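Local coordinates for protein dihydroxyacetone kinase (Citrobacter freundii, PDB 1UN8) that phosphorylates dihydroxyacetone with ATP to give dihydroxyacetone phosphate, and carries a tightly bound phospholipid within its C-terminal eight-helix barrel, at residues Asn494-Phe499 against Ala545-Glu550; Ala501-Ala506 against Leu539-Lys544; Leu357-Val362 against Leu408-Leu413. All coordinates share one frame; numbering follows the deposited sequence.

All three contacts lie in the C-terminal DhaL region, the eight-helix barrel that encloses a phospholipid. Contact 3 comes first along the chain, joining helix 356-371 to the loop ahead of helix 413-427. Contacts 1 and 2 follow and share one antiparallel pair, helices 495-511 and 534-547, with 501-506 and 539-544 falling between 494-499 and 545-550; contact 1 holds the outer end, contact 2 the next turns inward, their centres about 10 Å apart. Contact 3 is centred about 18 Å from contact 1 and 22 Å from contact 2. Contacts 1 and 2 pair the last two helices; contact 3 seats a loop on helix 356-371, which also packs on helix 534-547 (Ile-361 on Leu-546) beside the lipid.

Contact 1 (Asn494-Phe499 against Ala545-Glu550); sequences NLQAAF and ALAESE
Leu-495 and Ala-547 bring their CA atoms within 4.6 Å of each other where the first turn of helix 495-511 meets the last turn of helix 534-547; beyond Ala-547 the chain leaves the helix in a type I turn to Glu-550. The methyl of Ala-547 lies against the peptide joining Leu-495 to Gln-496, with CB 3.4 Å from Leu-495 O. Leu-495 CB rests on the same residue. The Leu-495 chi1 of -72° turns the branched end to the other helix's C-terminal turn, where CD1 crosses Glu-550 CG at a slant (3.4 Å) and approaches Leu-546 O at 3.7 Å, while CD2 faces Leu-546 CB. Leu-546 O is gripped from one face of its plane by Ser-549 OG, at 2.6 Å, and by Ser-549 N. At the opposing helix start, Asn-494 is the N-cap: its OD1 accepts from Ala-497 N at 2.8 Å (N-H...O 156°), the donor standing 52° out of the carbonyl plane. Around this surface-lying junction, Ala-497 and Ala-498 pack on helix 478-490, Phe-499 on Phe-543 and Lys-544, and Ala-545 and Leu-546 on Leu-364 of helix 356-371; Leu-546 also touches the lipid.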
loop_
_atom_site.group_PDB
_atom_site.type_symbol
_atom_site.label_atom_id
_atom_site.label_comp_id
_atom_site.label_asym_id
_atom_site.label_seq_id
_atom_site.Cartn_x
_atom_site.Cartn_y
_atom_site.Cartn_z
ATOM N N ASN A 494 12.162 55.456 27.452
ATOM C CA ASN A 494 12.501 56.226 26.251
ATOM C C ASN A 494 11.737 55.733 25.011
ATOM O O ASN A 494 12.243 54.932 24.227
ATOM C CB ASN A 494 14.001 56.146 25.972
ATOM C CG ASN A 494 14.439 57.121 24.911
ATOM O OD1 ASN A 494 13.659 57.485 24.033
ATOM N ND2 ASN A 494 15.693 57.543 24.973
ATOM N N LEU A 495 10.521 56.228 24.827
ATOM C CA LEU A 495 9.703 55.814 23.698
ATOM C C LEU A 495 10.234 56.289 22.355
ATOM O O LEU A 495 9.994 55.650 21.334
ATOM C CB LEU A 495 8.264 56.289 23.894
ATOM C CG LEU A 495 7.515 55.507 24.977
ATOM C CD1 LEU A 495 6.217 56.213 25.342
ATOM C CD2 LEU A 495 7.246 54.093 24.471
ATOM N N GLN A 496 10.958 57.400 22.350
ATOM C CA GLN A 496 11.516 57.923 21.109
ATOM C C GLN A 496 12.561 56.960 20.571
ATOM O O GLN A 496 12.637 56.709 19.370
ATOM C CB GLN A 496 12.150 59.293 21.351
ATOM C CG GLN A 496 12.861 59.898 20.141
ATOM C CD GLN A 496 11.940 60.102 18.939
ATOM O OE1 GLN A 496 12.308 59.802 17.793
ATOM N NE2 GLN A 496 10.726 60.603 19.197
ATOM N N ALA A 497 13.369 56.418 21.474
ATOM C CA ALA A 497 14.418 55.484 21.092
ATOM C C ALA A 497 13.809 54.213 20.509
ATOM O O ALA A 497 14.267 53.711 19.486
ATOM C CB ALA A 497 15.280 55.142 22.306
ATOM N N ALA A 498 12.779 53.698 21.175
ATOM C CA ALA A 498 12.098 52.492 20.740
ATOM C C ALA A 498 11.583 52.660 19.312
ATOM O O ALA A 498 11.782 51.795 18.455
ATOM C CB ALA A 498 10.936 52.185 21.688
ATOM N N PHE A 499 10.915 53.779 19.062
ATOM C CA PHE A 499 10.385 54.055 17.743
ATOM C C PHE A 499 11.503 54.081 16.719
ATOM O O PHE A 499 11.432 53.412 15.689
ATOM C CB PHE A 499 9.664 55.393 17.728
ATOM C CG PHE A 499 9.543 55.987 16.366
ATOM C CD1 PHE A 499 8.894 55.298 15.350
ATOM C CD2 PHE A 499 10.097 57.231 16.089
ATOM C CE1 PHE A 499 8.802 55.840 14.075
ATOM C CE2 PHE A 499 10.005 57.782 14.820
ATOM C CZ PHE A 499 9.356 57.085 13.809
ATOM N N ALA A 545 3.583 56.575 17.307
ATOM C CA ALA A 545 2.439 57.187 17.960
ATOM C C ALA A 545 2.668 57.275 19.468
ATOM O O ALA A 545 2.356 58.286 20.100
ATOM C CB ALA A 545 1.182 56.381 17.667
ATOM N N LEU A 546 3.215 56.213 20.043
ATOM C CA LEU A 546 3.464 56.208 21.468
ATOM C C LEU A 546 4.473 57.279 21.850
ATOM O O LEU A 546 4.276 58.016 22.819
ATOM C CB LEU A 546 3.966 54.839 21.917
ATOM C CG LEU A 546 2.953 53.700 21.845
ATOM C CD1 LEU A 546 3.566 52.432 22.431
ATOM C CD2 LEU A 546 1.706 54.080 22.610
ATOM N N ALA A 547 5.550 57.369 21.079
ATOM C CA ALA A 547 6.592 58.344 21.357
ATOM C C ALA A 547 6.114 59.786 21.201
ATOM O O ALA A 547 6.614 60.681 21.883
ATOM C CB ALA A 547 7.791 58.092 20.454
ATOM N N GLU A 548 5.151 60.012 20.313
ATOM C CA GLU A 548 4.633 61.358 20.085
ATOM C C GLU A 548 3.582 61.781 21.111
ATOM O O GLU A 548 3.044 62.877 21.037
ATOM C CB GLU A 548 4.049 61.472 18.673
ATOM C CG GLU A 548 5.042 61.130 17.567
ATOM C CD GLU A 548 4.484 61.361 16.168
ATOM O OE1 GLU A 548 3.304 61.014 15.919
ATOM O OE2 GLU A 548 5.236 61.881 15.312
ATOM N N SER A 549 3.287 60.908 22.064
ATOM C CA SER A 549 2.308 61.228 23.090
ATOM C C SER A 549 3.045 61.507 24.391
ATOM O O SER A 549 2.431 61.689 25.447
ATOM C CB SER A 549 1.329 60.067 23.280
ATOM O OG SER A 549 1.998 58.902 23.723
ATOM N N GLU A 550 4.372 61.535 24.307
ATOM C CA GLU A 550 5.209 61.803 25.472
ATOM C C GLU A 550 6.227 62.898 25.165
ATOM O O GLU A 550 6.815 63.483 26.073
ATOM C CB GLU A 550 5.917 60.522 25.929
ATOM C CG GLU A 550 5.001 59.319 26.097
ATOM C CD GLU A 550 3.821 59.574 27.024
ATOM O OE1 GLU A 550 3.067 58.609 27.283
ATOM O OE2 GLU A 550 3.641 60.726 27.487
#

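Contact 2 (Ala501-Ala506 against Leu539-Lys544); sequences AAQAGA and LAMVFK
Ala-502, Ala-506 and Ala-540 form the heart of a close antiparallel helix pairing, in which helices 495-511 and 534-547 of the alpha-helical barrel run side by side. The local axes approach to 8.5 Å with a signed crossing angle of -160°, and the backbones come nearest at Ala-502 and Ala-540, whose CA atoms are 5.1 Å apart. Small side chains permit this spacing. Ala-502 CB faces the opposite backbone, 4.0 Å from Ala-540 CA, and one turn further on Ala-506 CB meets Ala-540 CB at 4.2 Å, so a single methyl of helix 534-547 is received by two alanines of its partner. Gln-503 lies beside the alanines. Its CG is anti to the backbone N (chi1 -179°), and a bend at chi2 of 56° carries the amide over toward the other helix, where OE1 lies 3.6 Å from Met-541 CE and 3.7 Å from Ala-540 CB. The methionine starts out pointing away from helix 495-511, and its bends at chi2 and chi3 bring the terminal methyl back to that oxygen. Leu-539 and Phe-543 turn to helix 478-490, whereas Met-541 and Val-542 touch helix 356-371. Ala-506 is about 7 Å, side chain to side chain, from the ATP-binding Asp-533. No hydrogen bond spans the two segments: Gln-503 NE2 is bound by Glu-507 OE1 of its own helix, and the pair is joined by van der Waals contacts, mostly of methyl groups, with the amide oxygen of Gln-503 set against two of them, which implies adhesion by close fit and burial rather than by directional bonds.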
loop_
_atom_site.group_PDB
_atom_site.type_symbol
_atom_site.label_atom_id
_atom_site.label_comp_id
_atom_site.label_asym_id
_atom_site.label_seq_id
_atom_site.Cartn_x
_atom_site.Cartn_y
_atom_site.Cartn_z
ATOM N N ALA A 501 14.305 52.720 16.732
ATOM C CA ALA A 501 14.831 51.386 16.497
ATOM C C ALA A 501 13.894 50.626 15.557
ATOM O O ALA A 501 14.320 50.062 14.546
ATOM C CB ALA A 501 14.975 50.646 17.825
ATOM N N ALA A 502 12.610 50.628 15.896
ATOM C CA ALA A 502 11.612 49.951 15.086
ATOM C C ALA A 502 11.663 50.487 13.660
ATOM O O ALA A 502 11.637 49.724 12.687
ATOM C CB ALA A 502 10.211 50.163 15.685
ATOM N N GLN A 503 11.736 51.809 13.546
ATOM C CA GLN A 503 11.780 52.477 12.250
ATOM C C GLN A 503 12.959 52.002 11.402
ATOM O O GLN A 503 12.808 51.775 10.200
ATOM C CB GLN A 503 11.835 53.993 12.459
ATOM C CG GLN A 503 11.860 54.824 11.187
ATOM C CD GLN A 503 10.688 54.548 10.266
ATOM O OE1 GLN A 503 9.608 54.171 10.708
ATOM N NE2 GLN A 503 10.894 54.758 8.971
ATOM N N ALA A 504 14.128 51.838 12.021
ATOM C CA ALA A 504 15.308 51.371 11.286
ATOM C C ALA A 504 15.036 49.964 10.778
ATOM O O ALA A 504 15.310 49.640 9.625
ATOM C CB ALA A 504 16.532 51.372 12.191
ATOM N N GLY A 505 14.488 49.128 11.658
ATOM C CA GLY A 505 14.177 47.763 11.287
ATOM C C GLY A 505 13.174 47.695 10.150
ATOM O O GLY A 505 13.311 46.867 9.252
ATOM N N ALA A 506 12.162 48.556 10.182
ATOM C CA ALA A 506 11.167 48.556 9.116
ATOM C C ALA A 506 11.865 48.942 7.819
ATOM O O ALA A 506 11.596 48.381 6.756
ATOM C CB ALA A 506 10.063 49.543 9.425
ATOM N N LEU A 539 4.098 48.224 12.992
ATOM C CA LEU A 539 4.759 48.219 14.268
ATOM C C LEU A 539 5.472 49.531 14.522
ATOM O O LEU A 539 5.367 50.116 15.597
ATOM C CB LEU A 539 5.745 47.087 14.269
ATOM C CG LEU A 539 5.856 46.422 15.612
ATOM C CD1 LEU A 539 5.909 44.918 15.394
ATOM C CD2 LEU A 539 7.071 46.984 16.350
ATOM N N ALA A 540 6.198 49.997 13.517
ATOM C CA ALA A 540 6.930 51.243 13.638
ATOM C C ALA A 540 5.985 52.418 13.858
ATOM O O ALA A 540 6.289 53.338 14.614
ATOM C CB ALA A 540 7.785 51.472 12.386
ATOM N N MET A 541 4.834 52.398 13.206
ATOM C CA MET A 541 3.904 53.499 13.375
ATOM C C MET A 541 3.280 53.476 14.767
ATOM O O MET A 541 2.969 54.520 15.337
ATOM C CB MET A 541 2.836 53.449 12.286
ATOM C CG MET A 541 3.400 53.673 10.904
ATOM S SD MET A 541 4.344 55.218 10.777
ATOM C CE MET A 541 6.052 54.657 11.020
ATOM N N VAL A 542 3.111 52.284 15.323
ATOM C CA VAL A 542 2.548 52.182 16.651
ATOM C C VAL A 542 3.491 52.879 17.623
ATOM O O VAL A 542 3.085 53.772 18.363
ATOM C CB VAL A 542 2.361 50.715 17.070
ATOM C CG1 VAL A 542 2.083 50.629 18.563
ATOM C CG2 VAL A 542 1.201 50.110 16.299
ATOM N N PHE A 543 4.757 52.489 17.618
ATOM C CA PHE A 543 5.704 53.122 18.514
ATOM C C PHE A 543 5.861 54.612 18.253
ATOM O O PHE A 543 6.033 55.400 19.186
ATOM C CB PHE A 543 7.051 52.426 18.440
ATOM C CG PHE A 543 7.098 51.163 19.230
ATOM C CD1 PHE A 543 6.732 49.958 18.659
ATOM C CD2 PHE A 543 7.442 51.190 20.569
ATOM C CE1 PHE A 543 6.703 48.792 19.406
ATOM C CE2 PHE A 543 7.417 50.030 21.329
ATOM C CZ PHE A 543 7.044 48.826 20.745
ATOM N N LYS A 544 5.801 54.998 16.984
ATOM C CA LYS A 544 5.899 56.400 16.616
ATOM C C LYS A 544 4.779 57.149 17.333
ATOM O O LYS A 544 4.990 58.216 17.900
ATOM C CB LYS A 544 5.731 56.570 15.108
ATOM C CG LYS A 544 5.848 58.003 14.648
ATOM C CD LYS A 544 5.559 58.136 13.177
ATOM C CE LYS A 544 5.599 59.592 12.752
ATOM N NZ LYS A 544 5.252 59.726 11.314
#

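Contact 3 (Leu357-Val362 against Leu408-Leu413); sequences LVAGIV and LPLNNL. With MYY ((2R)-3-(phosphonooxy)-2-(tetradecanoyloxy)propyl palmitate), chain C.
Leu-410 N donates to Leu-408 O at 2.7 Å, the shortest polar bond here, in an inverse gamma turn centred on Pro-409. A type I turn from Pro-409 to Asn-412 follows, and the folded loop presents three leucines to helix 356-371. Leu-410 is the main one: its two branches divide between neighbouring residues of the helix, CD1 on Ala-359 CB at 3.7 Å and CD2 on Val-358 CG1 at 3.9 Å, the valine and leucine side chains lying alongside and pointing opposite ways. Val-358 also packs against the loop backbone, all three of its side-chain carbons being 3.7 Å from Leu-410 O. One turn on, Val-362 CG1 meets Leu-408 CD1 tip to tip at 4.0 Å. Leu-413, opening helix 413-427, sends CD2 to the palmitoyl chain of the phospholipid at C25 and C27, with CD1 3.6 Å from the ester carbonyl oxygen O10. From the helix, Ile-361 CG2 reaches C27 of the same chain at 3.8 Å. Hydrogen bonds of Asn-411 to Ser-353 and Asn-355 tie the loop to the residues leading into helix 356-371. Across the segments themselves the chemistry is apolar, implying that aliphatic packing both seats the loop and continues into the lipid pocket.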
loop_
_atom_site.group_PDB
_atom_site.type_symbol
_atom_site.label_atom_id
_atom_site.label_comp_id
_atom_site.label_asym_id
_atom_site.label_seq_id
_atom_site.Cartn_x
_atom_site.Cartn_y
_atom_site.Cartn_z
ATOM N N LEU A 357 -4.615 55.740 32.084
ATOM C CA LEU A 357 -3.333 55.575 31.406
ATOM C C LEU A 357 -3.422 54.475 30.355
ATOM O O LEU A 357 -3.262 54.727 29.161
ATOM C CB LEU A 357 -2.244 55.212 32.410
ATOM C CG LEU A 357 -0.793 55.548 32.038
ATOM C CD1 LEU A 357 0.144 54.804 32.979
ATOM C CD2 LEU A 357 -0.495 55.161 30.607
ATOM N N VAL A 358 -3.670 53.252 30.814
ATOM C CA VAL A 358 -3.791 52.105 29.935
ATOM C C VAL A 358 -4.796 52.362 28.826
ATOM O O VAL A 358 -4.507 52.103 27.658
ATOM C CB VAL A 358 -4.213 50.863 30.731
ATOM C CG1 VAL A 358 -4.507 49.707 29.795
ATOM C CG2 VAL A 358 -3.110 50.490 31.704
ATOM N N ALA A 359 -5.969 52.875 29.185
ATOM C CA ALA A 359 -7.012 53.172 28.200
ATOM C C ALA A 359 -6.500 54.098 27.098
ATOM O O ALA A 359 -6.869 53.954 25.924
ATOM C CB ALA A 359 -8.220 53.802 28.887
ATOM N N GLY A 360 -5.652 55.048 27.484
ATOM C CA GLY A 360 -5.093 55.981 26.522
ATOM C C GLY A 360 -4.174 55.270 25.546
ATOM O O GLY A 360 -4.121 55.612 24.359
ATOM N N ILE A 361 -3.440 54.283 26.051
ATOM C CA ILE A 361 -2.530 53.509 25.222
ATOM C C ILE A 361 -3.349 52.652 24.253
ATOM O O ILE A 361 -3.169 52.705 23.032
ATOM C CB ILE A 361 -1.636 52.592 26.087
ATOM C CG1 ILE A 361 -0.770 53.444 27.010
ATOM C CG2 ILE A 361 -0.775 51.722 25.204
ATOM C CD1 ILE A 361 0.028 54.492 26.275
ATOM N N VAL A 362 -4.255 51.865 24.819
ATOM C CA VAL A 362 -5.114 50.999 24.039
ATOM C C VAL A 362 -5.819 51.798 22.949
ATOM O O VAL A 362 -5.877 51.365 21.801
ATOM C CB VAL A 362 -6.154 50.305 24.955
ATOM C CG1 VAL A 362 -7.185 49.575 24.125
ATOM C CG2 VAL A 362 -5.447 49.325 25.884
ATOM N N LEU A 408 -13.236 46.326 28.847
ATOM C CA LEU A 408 -11.875 45.850 29.090
ATOM C C LEU A 408 -11.408 45.917 30.538
ATOM O O LEU A 408 -11.706 46.867 31.256
ATOM C CB LEU A 408 -10.884 46.634 28.225
ATOM C CG LEU A 408 -11.044 46.577 26.709
ATOM C CD1 LEU A 408 -9.948 47.410 26.063
ATOM C CD2 LEU A 408 -10.979 45.134 26.242
ATOM N N PRO A 409 -10.662 44.898 30.984
ATOM C CA PRO A 409 -10.138 44.843 32.352
ATOM C C PRO A 409 -8.894 45.725 32.408
ATOM O O PRO A 409 -7.822 45.289 32.838
ATOM C CB PRO A 409 -9.800 43.369 32.522
ATOM C CG PRO A 409 -9.309 43.002 31.149
ATOM C CD PRO A 409 -10.336 43.664 30.246
ATOM N N LEU A 410 -9.054 46.962 31.950
ATOM C CA LEU A 410 -7.975 47.942 31.885
ATOM C C LEU A 410 -7.063 48.050 33.105
ATOM O O LEU A 410 -5.906 48.450 32.981
ATOM C CB LEU A 410 -8.558 49.327 31.595
ATOM C CG LEU A 410 -9.329 49.517 30.290
ATOM C CD1 LEU A 410 -10.018 50.881 30.284
ATOM C CD2 LEU A 410 -8.373 49.387 29.115
ATOM N N ASN A 411 -7.567 47.705 34.284
ATOM C CA ASN A 411 -6.753 47.837 35.484
ATOM C C ASN A 411 -5.852 46.650 35.803
ATOM O O ASN A 411 -5.149 46.648 36.817
ATOM C CB ASN A 411 -7.642 48.154 36.682
ATOM C CG ASN A 411 -6.929 49.004 37.709
ATOM O OD1 ASN A 411 -6.398 50.071 37.385
ATOM N ND2 ASN A 411 -6.906 48.539 38.954
ATOM N N ASN A 412 -5.862 45.649 34.932
ATOM C CA ASN A 412 -5.032 44.471 35.126
ATOM C C ASN A 412 -4.476 44.020 33.789
ATOM O O ASN A 412 -5.143 43.296 33.046
ATOM C CB ASN A 412 -5.847 43.340 35.752
ATOM C CG ASN A 412 -5.013 42.096 36.022
ATOM O OD1 ASN A 412 -5.485 41.149 36.645
ATOM N ND2 ASN A 412 -3.768 42.095 35.549
ATOM N N LEU A 413 -3.246 44.441 33.496
ATOM C CA LEU A 413 -2.591 44.093 32.236
ATOM C C LEU A 413 -2.584 42.603 31.936
ATOM O O LEU A 413 -2.942 42.194 30.826
ATOM C CB LEU A 413 -1.154 44.622 32.205
ATOM C CG LEU A 413 -0.995 46.094 31.811
ATOM C CD1 LEU A 413 0.484 46.406 31.655
ATOM C CD2 LEU A 413 -1.719 46.374 30.489
HETATM C C38 MYY C . -3.211 43.523 15.660
HETATM C C37 MYY C . -4.095 44.287 16.650
HETATM C C36 MYY C . -3.433 44.378 18.027
HETATM C C35 MYY C . -4.294 45.172 19.013
HETATM C C34 MYY C . -3.567 45.375 20.347
HETATM C C33 MYY C . -4.384 46.175 21.364
HETATM C C32 MYY C . -3.636 46.323 22.693
HETATM C C31 MYY C . -2.401 47.218 22.565
HETATM C C30 MYY C . -1.401 47.071 23.718
HETATM C C29 MYY C . -1.812 47.724 25.042
HETATM C C28 MYY C . -0.590 47.846 25.959
HETATM C C27 MYY C . -0.881 48.532 27.296
HETATM C C26 MYY C . 0.402 48.938 28.031
HETATM C C25 MYY C . 0.085 49.607 29.374
HETATM C C24 MYY C . 1.059 50.726 29.748
HETATM C C23 MYY C . 2.198 50.333 30.701
HETATM O O10 MYY C . 2.601 49.171 30.766
HETATM O O8 MYY C . 2.742 51.301 31.487
HETATM C C6 MYY C . 3.853 50.829 32.272
HETATM C C5 MYY C . 5.165 51.126 31.556
HETATM C C4 MYY C . 6.077 52.018 32.416
HETATM O O6 MYY C . 5.395 53.133 33.013
HETATM P P MYY C . 5.004 54.479 32.205
HETATM O O4 MYY C . 4.231 54.017 30.866
HETATM O O3 MYY C . 3.906 55.205 33.139
HETATM O O5 MYY C . 6.152 55.374 31.926
HETATM O O7 MYY C . 4.902 51.633 30.233
HETATM C C7 MYY C . 5.948 51.424 29.385
HETATM O O9 MYY C . 6.990 50.900 29.775
HETATM C C8 MYY C . 5.807 51.894 27.933
HETATM C C9 MYY C . 5.942 50.715 26.968
HETATM C C10 MYY C . 4.740 50.614 26.024
HETATM C C11 MYY C . 4.873 49.446 25.044
HETATM C C12 MYY C . 3.623 49.329 24.170
HETATM C C13 MYY C . 3.686 48.119 23.235
HETATM C C14 MYY C . 2.296 47.894 22.635
HETATM C C15 MYY C . 2.197 46.606 21.815
HETATM C C16 MYY C . 2.656 46.795 20.369
HETATM C C17 MYY C . 2.104 45.655 19.509
HETATM C C18 MYY C . 2.098 46.039 18.028
HETATM C C19 MYY C . 1.289 45.042 17.197
HETATM C C20 MYY C . 1.126 45.528 15.754
#